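Local coordinates for putative branched chain amino acid ABC transporter, periplasmic amino acid-binding protein (Brucella ovis, PDB 4XFK) that probably serves as the periplasmic amino-acid-binding component of an ABC transport system for leucine, isoleucine, valine, threonine and alanine, at residues Arg32-Tyr37 / Pro297-Gly302; His128-Arg133 / Ile320-Ile325. The protein carries 1 engineered substitution. One frame throughout, in Å; residues are numbered along the deposited sequence.

Contact 1: residues Arg32-Tyr37 / Pro297-Gly302; sequences RAAVLY and PAAVFG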
loop_
_atom_site.group_PDB
_atom_site.type_symbol
_atom_site.label_atom_id
_atom_site.label_comp_id
_atom_site.label_asym_id
_atom_site.label_seq_id
_atom_site.Cartn_x
_atom_site.Cartn_y
_atom_site.Cartn_z
ATOM N N ARG A 32 -12.117 0.260 0.332
ATOM C CA ARG A 32 -13.426 0.559 -0.226
ATOM C C ARG A 32 -13.630 2.059 -0.390
ATOM O O ARG A 32 -14.067 2.510 -1.438
ATOM C CB ARG A 32 -14.529 -0.022 0.644
ATOM C CG ARG A 32 -15.919 0.221 0.080
ATOM C CD ARG A 32 -16.970 -0.367 0.988
ATOM N NE ARG A 32 -18.327 -0.106 0.515
ATOM C CZ ARG A 32 -19.016 0.983 0.847
ATOM N NH1 ARG A 32 -18.460 1.896 1.634
ATOM N NH2 ARG A 32 -20.246 1.160 0.404
ATOM N N ALA A 33 -13.308 2.834 0.641
ATOM C CA ALA A 33 -13.475 4.287 0.568
ATOM C C ALA A 33 -12.675 4.876 -0.598
ATOM O O ALA A 33 -13.182 5.705 -1.352
ATOM C CB ALA A 33 -13.080 4.945 1.890
ATOM N N ALA A 34 -11.425 4.433 -0.754
ATOM C CA ALA A 34 -10.541 4.989 -1.780
ATOM C C ALA A 34 -10.982 4.573 -3.187
ATOM O O ALA A 34 -10.965 5.378 -4.126
ATOM C CB ALA A 34 -9.106 4.564 -1.527
ATOM N N VAL A 35 -11.383 3.313 -3.329
ATOM C CA VAL A 35 -11.865 2.807 -4.607
ATOM C C VAL A 35 -13.171 3.499 -5.015
ATOM O O VAL A 35 -13.321 3.938 -6.161
ATOM C CB VAL A 35 -12.010 1.271 -4.561
ATOM C CG1 VAL A 35 -12.707 0.736 -5.812
ATOM C CG2 VAL A 35 -10.636 0.626 -4.403
ATOM N N LEU A 36 -14.109 3.625 -4.084
ATOM C CA LEU A 36 -15.360 4.314 -4.403
ATOM C C LEU A 36 -15.088 5.785 -4.697
ATOM O O LEU A 36 -15.724 6.374 -5.562
ATOM C CB LEU A 36 -16.374 4.166 -3.269
ATOM C CG LEU A 36 -16.901 2.741 -3.103
ATOM C CD1 LEU A 36 -17.971 2.681 -2.021
ATOM C CD2 LEU A 36 -17.435 2.198 -4.412
ATOM N N TYR A 37 -14.136 6.383 -3.986
ATOM C CA TYR A 37 -13.784 7.777 -4.267
ATOM C C TYR A 37 -13.294 7.950 -5.708
ATOM O O TYR A 37 -13.818 8.780 -6.453
ATOM C CB TYR A 37 -12.730 8.290 -3.274
ATOM C CG TYR A 37 -12.191 9.668 -3.593
ATOM C CD1 TYR A 37 -12.794 10.812 -3.076
ATOM C CD2 TYR A 37 -11.058 9.826 -4.385
ATOM C CE1 TYR A 37 -12.291 12.073 -3.362
ATOM C CE2 TYR A 37 -10.549 11.080 -4.674
ATOM C CZ TYR A 37 -11.169 12.202 -4.164
ATOM O OH TYR A 37 -10.651 13.446 -4.455
ATOM N N PRO A 297 -4.029 6.761 -0.102
ATOM C CA PRO A 297 -3.377 7.466 -1.216
ATOM C C PRO A 297 -2.905 6.560 -2.369
ATOM O O PRO A 297 -3.164 6.912 -3.527
ATOM C CB PRO A 297 -2.215 8.186 -0.522
ATOM C CG PRO A 297 -2.760 8.455 0.865
ATOM C CD PRO A 297 -3.459 7.166 1.199
ATOM N N ALA A 298 -2.263 5.426 -2.092
ATOM C CA ALA A 298 -1.827 4.545 -3.186
ATOM C C ALA A 298 -3.022 4.060 -4.004
ATOM O O ALA A 298 -2.955 3.970 -5.235
ATOM C CB ALA A 298 -1.037 3.360 -2.667
ATOM N N ALA A 299 -4.126 3.756 -3.327
ATOM C CA ALA A 299 -5.307 3.270 -4.029
ATOM C C ALA A 299 -5.881 4.356 -4.931
ATOM O O ALA A 299 -6.193 4.102 -6.102
ATOM C CB ALA A 299 -6.344 2.761 -3.053
ATOM N N VAL A 300 -5.984 5.577 -4.417
ATOM C CA VAL A 300 -6.487 6.683 -5.225
ATOM C C VAL A 300 -5.543 7.009 -6.387
ATOM O O VAL A 300 -5.971 7.117 -7.543
ATOM C CB VAL A 300 -6.714 7.956 -4.379
ATOM C CG1 VAL A 300 -7.033 9.143 -5.287
ATOM C CG2 VAL A 300 -7.806 7.725 -3.334
ATOM N N PHE A 301 -4.256 7.155 -6.092
ATOM C CA PHE A 301 -3.309 7.573 -7.121
ATOM C C PHE A 301 -3.166 6.481 -8.190
ATOM O O PHE A 301 -3.056 6.765 -9.386
ATOM C CB PHE A 301 -1.940 7.931 -6.522
ATOM C CG PHE A 301 -1.968 9.047 -5.493
ATOM C CD1 PHE A 301 -3.044 9.915 -5.390
ATOM C CD2 PHE A 301 -0.905 9.208 -4.610
ATOM C CE1 PHE A 301 -3.058 10.925 -4.428
ATOM C CE2 PHE A 301 -0.910 10.225 -3.656
ATOM C CZ PHE A 301 -1.990 11.072 -3.560
ATOM N N GLY A 302 -3.193 5.227 -7.758
ATOM C CA GLY A 302 -3.151 4.126 -8.693
ATOM C C GLY A 302 -4.346 4.145 -9.616
ATOM O O GLY A 302 -4.211 3.937 -10.824
#
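Two first torsions set the reach of the larger groups: Tyr-37 carries CG anti to the backbone N (chi1 173°), which lays the CD2-CE2 side of its ring against the isopropyl group of Val-300, while Val-300 has CG1 in the same relation to its own N and CG2 beside that N. The valine therefore offers both methyls to segment 32-37. CG2 of Val-300 sits 3.9 Å from CB of Ala-34 and 4.0 Å from CD2 of Tyr-37, filling the angle between the two residues. CG1 of Val-300 lies 4.1 Å from CE2 of Tyr-37, so the isopropyl group runs along one ortho-meta side of the tyrosine, meeting it obliquely. Closest of all is the alanine pair, with CB of Ala-34 at 3.6 Å from CB of Ala-299. These two methyls touch obliquely, in agreement with an axis separation of 8.5 Å and with CA of Ala-34 lying 5.6 Å from CA of Val-300. All four touching residues are buried and every contact is apolar, so shape rather than polarity matches the surfaces here. The phenol end of Tyr-37 is served from elsewhere: its OH hydrogen-bonds Asp-283 on helix 274-288, whose Tyr-284 also touches Ala-34 and Val-300. The two segment axes run nearly parallel, with a signed crossing angle of -21°. Helix 26-44, which follows strand 13-18 of the five-stranded parallel sheet, thus packs against the much later helix 296-312, a near-parallel pair joined through small residues and one aromatic ring in the alpha/beta fold of a periplasmic binding protein.

Contact 2: residues His128-Arg133 / Ile320-Ile325; sequences HFYHFR and INTTDI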
loop_
_atom_site.group_PDB
_atom_site.type_symbol
_atom_site.label_atom_id
_atom_site.label_comp_id
_atom_site.label_asym_id
_atom_site.label_seq_id
_atom_site.Cartn_x
_atom_site.Cartn_y
_atom_site.Cartn_z
ATOM N N HIS A 128 3.653 -11.021 -13.419
ATOM C CA HIS A 128 3.111 -11.396 -14.722
ATOM C C HIS A 128 2.417 -10.195 -15.342
ATOM O O HIS A 128 2.180 -9.177 -14.674
ATOM C CB HIS A 128 2.186 -12.617 -14.651
ATOM C CG HIS A 128 0.964 -12.413 -13.809
ATOM N ND1 HIS A 128 -0.264 -12.065 -14.338
ATOM C CD2 HIS A 128 0.785 -12.512 -12.472
ATOM C CE1 HIS A 128 -1.144 -11.964 -13.357
ATOM N NE2 HIS A 128 -0.534 -12.230 -12.214
ATOM N N PHE A 129 2.112 -10.311 -16.626
ATOM C CA PHE A 129 1.690 -9.163 -17.412
ATOM C C PHE A 129 0.366 -8.564 -16.942
ATOM O O PHE A 129 0.147 -7.367 -17.067
ATOM C CB PHE A 129 1.614 -9.544 -18.891
ATOM C CG PHE A 129 1.228 -8.405 -19.791
ATOM C CD1 PHE A 129 2.156 -7.444 -20.164
ATOM C CD2 PHE A 129 -0.063 -8.303 -20.274
ATOM C CE1 PHE A 129 1.794 -6.394 -21.002
ATOM C CE2 PHE A 129 -0.432 -7.267 -21.114
ATOM C CZ PHE A 129 0.495 -6.304 -21.475
ATOM N N TYR A 130 -0.517 -9.390 -16.391
ATOM C CA TYR A 130 -1.858 -8.916 -16.042
ATOM C C TYR A 130 -2.008 -8.522 -14.573
ATOM O O TYR A 130 -3.113 -8.252 -14.112
ATOM C CB TYR A 130 -2.931 -9.918 -16.502
ATOM C CG TYR A 130 -3.027 -9.997 -18.014
ATOM C CD1 TYR A 130 -3.784 -9.073 -18.730
ATOM C CD2 TYR A 130 -2.321 -10.959 -18.730
ATOM C CE1 TYR A 130 -3.857 -9.127 -20.121
ATOM C CE2 TYR A 130 -2.385 -11.016 -20.115
ATOM C CZ TYR A 130 -3.149 -10.100 -20.803
ATOM O OH TYR A 130 -3.209 -10.165 -22.182
ATOM N N HIS A 131 -0.890 -8.487 -13.854
ATOM C CA HIS A 131 -0.827 -7.867 -12.536
ATOM C C HIS A 131 -0.106 -6.524 -12.641
ATOM O O HIS A 131 0.927 -6.403 -13.324
ATOM C CB HIS A 131 -0.096 -8.773 -11.533
ATOM C CG HIS A 131 0.385 -8.057 -10.296
ATOM N ND1 HIS A 131 1.650 -7.522 -10.200
ATOM C CD2 HIS A 131 -0.221 -7.789 -9.112
ATOM C CE1 HIS A 131 1.800 -6.942 -9.020
ATOM N NE2 HIS A 131 0.679 -7.094 -8.337
ATOM N N PHE A 132 -0.653 -5.524 -11.950
ATOM C CA PHE A 132 -0.008 -4.225 -11.816
ATOM C C PHE A 132 -0.056 -3.821 -10.359
ATOM O O PHE A 132 -1.131 -3.880 -9.742
ATOM C CB PHE A 132 -0.747 -3.162 -12.632
ATOM C CG PHE A 132 -0.590 -3.307 -14.115
ATOM C CD1 PHE A 132 -1.384 -4.188 -14.828
ATOM C CD2 PHE A 132 0.358 -2.556 -14.798
ATOM C CE1 PHE A 132 -1.242 -4.312 -16.200
ATOM C CE2 PHE A 132 0.495 -2.666 -16.166
ATOM C CZ PHE A 132 -0.302 -3.547 -16.872
ATOM N N ARG A 133 1.078 -3.387 -9.818
ATOM C CA ARG A 133 1.120 -2.881 -8.446
ATOM C C ARG A 133 1.252 -1.362 -8.429
ATOM O O ARG A 133 2.175 -0.795 -9.031
ATOM C CB ARG A 133 2.249 -3.517 -7.625
ATOM C CG ARG A 133 2.467 -2.786 -6.306
ATOM C CD ARG A 133 3.003 -3.652 -5.186
ATOM N NE ARG A 133 4.301 -4.244 -5.481
ATOM C CZ ARG A 133 4.760 -5.301 -4.832
ATOM N NH1 ARG A 133 5.950 -5.809 -5.131
ATOM N NH2 ARG A 133 4.007 -5.856 -3.892
ATOM N N ILE A 320 -14.462 -4.562 -24.844
ATOM C CA ILE A 320 -13.398 -4.191 -23.927
ATOM C C ILE A 320 -12.260 -5.190 -24.008
ATOM O O ILE A 320 -12.469 -6.392 -23.890
ATOM C CB ILE A 320 -13.923 -4.083 -22.507
ATOM C CG1 ILE A 320 -14.897 -2.906 -22.440
ATOM C CG2 ILE A 320 -12.769 -3.929 -21.520
ATOM C CD1 ILE A 320 -15.429 -2.628 -21.092
ATOM N N ASN A 321 -11.058 -4.673 -24.225
ATOM C CA ASN A 321 -9.876 -5.499 -24.415
ATOM C C ASN A 321 -8.890 -5.217 -23.296
ATOM O O ASN A 321 -8.278 -4.154 -23.250
ATOM C CB ASN A 321 -9.261 -5.191 -25.781
ATOM C CG ASN A 321 -8.118 -6.116 -26.131
ATOM O OD1 ASN A 321 -7.199 -6.313 -25.345
ATOM N ND2 ASN A 321 -8.171 -6.690 -27.330
ATOM N N THR A 322 -8.735 -6.177 -22.393
ATOM C CA THR A 322 -7.883 -5.968 -21.235
ATOM C C THR A 322 -6.400 -5.898 -21.593
ATOM O O THR A 322 -5.625 -5.320 -20.850
ATOM C CB THR A 322 -8.105 -7.040 -20.172
ATOM O OG1 THR A 322 -8.003 -8.324 -20.791
ATOM C CG2 THR A 322 -9.487 -6.900 -19.539
ATOM N N THR A 323 -5.996 -6.485 -22.716
ATOM C CA THR A 323 -4.609 -6.358 -23.144
ATOM C C THR A 323 -4.328 -4.920 -23.555
ATOM O O THR A 323 -3.296 -4.360 -23.198
ATOM C CB THR A 323 -4.263 -7.327 -24.283
ATOM O OG1 THR A 323 -4.562 -8.655 -23.845
ATOM C CG2 THR A 323 -2.779 -7.230 -24.640
ATOM N N ASP A 324 -5.264 -4.311 -24.278
ATOM C CA ASP A 324 -5.130 -2.906 -24.644
ATOM C C ASP A 324 -5.113 -2.020 -23.404
ATOM O O ASP A 324 -4.346 -1.062 -23.338
ATOM C CB ASP A 324 -6.238 -2.471 -25.610
ATOM C CG ASP A 324 -6.121 -3.128 -26.971
ATOM O OD1 ASP A 324 -5.002 -3.557 -27.335
ATOM O OD2 ASP A 324 -7.147 -3.210 -27.677
ATOM N N ILE A 325 -5.937 -2.341 -22.410
ATOM C CA ILE A 325 -5.922 -1.575 -21.167
ATOM C C ILE A 325 -4.562 -1.726 -20.473
ATOM O O ILE A 325 -3.969 -0.738 -20.040
ATOM C CB ILE A 325 -7.075 -1.981 -20.220
ATOM C CG1 ILE A 325 -8.424 -1.577 -20.833
ATOM C CG2 ILE A 325 -6.897 -1.343 -18.839
ATOM C CD1 ILE A 325 -9.635 -2.147 -20.108
#
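A type I beta turn, His-128 to His-131, leads into strand 131-133, the last in order across the five-stranded parallel sheet, and its two central residues, Phe-129 and Tyr-130, meet the first turn of helix 322-331. The polar link joins OH of Tyr-130 to OG1 of Thr-323, a hydrogen bond of 2.6 Å in which either hydroxyl could be the donor. OG1 of Thr-323 lies in the plane of the phenol ring, at its edge, and is 3.8 Å from CE1 of Tyr-130 as well. On the threonine, OG1 is anti to the carbonyl carbon (chi1 -56°), an orientation that presents the hydroxyl to the phenol while CG2 of Thr-323 approaches the neighbouring ring, 4.2 Å from CE2 of Phe-129. The two rings are themselves packed together within the turn: CD2 of Phe-129 stands 3.5 Å above the plane of the Tyr-130 ring, over its centre. Farther down the phenol, CE1 of Tyr-130 is 4.3 Å from O of Thr-322, which also lies near the ring plane; the hydroxyl of Thr-322 is engaged by the backbone O of Glu-109. Asn-321 is the N-cap of the helix. OD1 of Asn-321 accepts from N of Asp-324 at 3.0 Å, with an N-H...O angle of 160° and the donor 45° out of the carbonyl plane, and more weakly from N of Thr-323. Phe-129 also touches Ala-326, Leu-327 and Glu-330 farther along the helix. Chemically, the contact combines one short hydroxyl pair with a single apolar contact of a methyl on the Phe-129 ring; each hydroxyl gains a partner from the opposite segment, and the amide capping of the helix start probably helps fix the backbone that carries the threonine.

In the fold
Each contact brings an earlier part of the chain against one of two consecutive helices, 296-312 in contact 1 and 322-331 in contact 2. Their segments alternate in sequence order, so the pairings cross along the chain. The centres lie 19 Å apart, and the nearest atoms, about 7 Å apart, do not touch. Contact 1 is the more central, its centre 10 Å from that of the chain against 20 Å for contact 2. The side chains of Ala-299 and Phe-129 are about 9 Å and about 10 Å from a bound sodium ion, too far to coordinate it. A sodium site is formed by Tyr-31, Gly-85 and Gly-116; Tyr-31 directly precedes segment 32-37.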